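Local coordinates for cation efflux system protein CusF (Escherichia coli, PDB 3E6Z) that binds one copper ion per polypeptide as a periplasmic metallochaperone of the Cus efflux system, which gives resistance to copper and silver, at residues 21-26 and 68-73. The protein carries 1 engineered substitution. Residues are numbered along the deposited sequence; the frame is centred on the assembly and turned at random.
Sequences SKKITI and GNLSLL. With ACT (acetate ion), chain C.
Ile24 on strand 23-28 and Leu73 on strand 70-78 face each other with Ile24 CA 9.3 Å from Leu73 CA, and no hydrogen bond joins the two segments; the gap is spanned by side chains and, near the surface, by an acetate ion. On the inner side Ile24 and Leu73 both direct their CB toward the other strand. Their side chains cross at about a right angle and meet through a single methyl each, CD1 of Ile24 lying 3.7 Å from CD1 of Leu73. In Ile24, CG1 is anti to the carbonyl carbon (chi1 -58°) and chi2 is extended, which carries CD1 out to the leucine. Phe62 of strand 59-67 also touches Leu73, and Ile54 touches Ile24, in the buried interior of the small OB-fold beta-barrel. In the antiparallel sheet, strands 8-18 and 59-67 lie between 23-28 and 70-78, so the contact joins non-neighbouring strands through the barrel interior. Nearer the surface, Lys23 bends at chi2 (-70°) and then runs extended, bringing NZ to 3.5 Å from CD2 of Leu70. That methyl also lies 3.6 Å from O of the acetate, probably a component of the crystallisation liquor. The Lys23 ammonium donates a hydrogen bond to the same oxygen, with NZ to O at 2.8 Å. Thr44 OG1 is a second hydrogen-bond partner of this NZ, while Arg42 NE also binds the acetate.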
# COMPACT_ATOMS: atom_id res chain seq x y z
N SER A 21 -10.10 -5.79 -10.75
CA SER A 21 -10.24 -4.37 -10.47
C SER A 21 -8.89 -3.74 -10.16
O SER A 21 -8.83 -2.52 -10.05
CB SER A 21 -11.15 -4.12 -9.32
OG SER A 21 -10.67 -4.74 -8.12
N LYS A 22 -7.85 -4.60 -10.03
CA LYS A 22 -6.45 -4.15 -9.76
C LYS A 22 -6.38 -3.45 -8.38
O LYS A 22 -5.79 -2.39 -8.23
CB LYS A 22 -5.91 -3.24 -10.87
CG LYS A 22 -5.92 -3.90 -12.28
CD LYS A 22 -5.03 -5.13 -12.42
CE LYS A 22 -4.83 -5.73 -13.80
NZ LYS A 22 -6.07 -6.25 -14.41
N LYS A 23 -6.97 -4.13 -7.35
CA LYS A 23 -7.06 -3.58 -6.01
C LYS A 23 -6.50 -4.60 -5.00
O LYS A 23 -6.93 -5.76 -5.00
CB LYS A 23 -8.49 -3.22 -5.64
CG LYS A 23 -9.16 -2.18 -6.52
CD LYS A 23 -8.62 -0.77 -6.35
CE LYS A 23 -9.27 0.13 -7.36
NZ LYS A 23 -8.96 1.60 -7.10
N ILE A 24 -5.61 -4.15 -4.17
CA ILE A 24 -5.10 -4.96 -3.05
C ILE A 24 -5.62 -4.27 -1.80
O ILE A 24 -5.32 -3.09 -1.53
CB ILE A 24 -3.59 -4.98 -3.04
CG1 ILE A 24 -3.03 -5.53 -4.37
CG2 ILE A 24 -3.10 -5.95 -1.85
CD1 ILE A 24 -1.61 -5.54 -4.43
N THR A 25 -6.42 -5.01 -0.98
CA THR A 25 -6.91 -4.51 0.28
C THR A 25 -5.88 -4.92 1.38
O THR A 25 -5.59 -6.13 1.51
CB THR A 25 -8.30 -5.08 0.57
OG1 THR A 25 -9.17 -4.67 -0.48
CG2 THR A 25 -8.88 -4.61 1.85
N ILE A 26 -5.34 -3.93 2.06
CA ILE A 26 -4.26 -4.13 3.04
C ILE A 26 -4.66 -3.53 4.34
O ILE A 26 -5.12 -2.36 4.41
CB ILE A 26 -2.91 -3.49 2.57
CG1 ILE A 26 -2.54 -4.06 1.21
CG2 ILE A 26 -1.79 -3.69 3.65
CD1 ILE A 26 -1.23 -3.39 0.59
N GLY A 68 -5.70 11.90 -5.22
CA GLY A 68 -7.12 12.06 -4.85
C GLY A 68 -7.52 10.92 -3.90
O GLY A 68 -6.94 10.70 -2.84
N ASN A 69 -8.58 10.24 -4.29
CA ASN A 69 -9.11 9.11 -3.52
C ASN A 69 -8.29 7.79 -3.71
O ASN A 69 -8.57 6.86 -3.01
CB ASN A 69 -10.54 8.82 -3.96
CG ASN A 69 -11.48 10.00 -3.63
OD1 ASN A 69 -11.86 10.78 -4.63
ND2 ASN A 69 -11.77 10.20 -2.46
N LEU A 70 -7.41 7.77 -4.67
CA LEU A 70 -6.61 6.55 -4.93
C LEU A 70 -5.30 6.59 -4.16
O LEU A 70 -4.62 7.61 -3.98
CB LEU A 70 -6.26 6.44 -6.37
CG LEU A 70 -7.51 6.31 -7.32
CD1 LEU A 70 -7.04 6.33 -8.76
CD2 LEU A 70 -8.32 5.05 -6.97
N SER A 71 -4.86 5.35 -3.73
CA SER A 71 -3.50 5.16 -3.21
C SER A 71 -2.82 4.22 -4.21
O SER A 71 -3.13 3.02 -4.27
CB SER A 71 -3.57 4.54 -1.79
OG SER A 71 -4.25 5.32 -0.90
N LEU A 72 -1.97 4.81 -5.06
CA LEU A 72 -1.35 4.07 -6.15
C LEU A 72 -0.06 3.41 -5.67
O LEU A 72 0.83 4.06 -5.13
CB LEU A 72 -0.95 5.06 -7.27
CG LEU A 72 -2.13 5.91 -7.80
CD1 LEU A 72 -1.54 6.80 -8.96
CD2 LEU A 72 -3.28 5.00 -8.35
N LEU A 73 0.02 2.06 -5.86
CA LEU A 73 1.25 1.38 -5.38
C LEU A 73 2.42 1.64 -6.23
O LEU A 73 2.41 1.47 -7.48
CB LEU A 73 0.95 -0.13 -5.35
CG LEU A 73 -0.00 -0.58 -4.26
CD1 LEU A 73 -0.53 -1.99 -4.57
CD2 LEU A 73 0.64 -0.49 -2.89
C ACT C . -9.97 2.91 -3.65
O ACT C . -9.17 2.62 -4.50
OXT ACT C . -11.18 2.47 -3.71
CH3 ACT C . -9.53 3.75 -2.53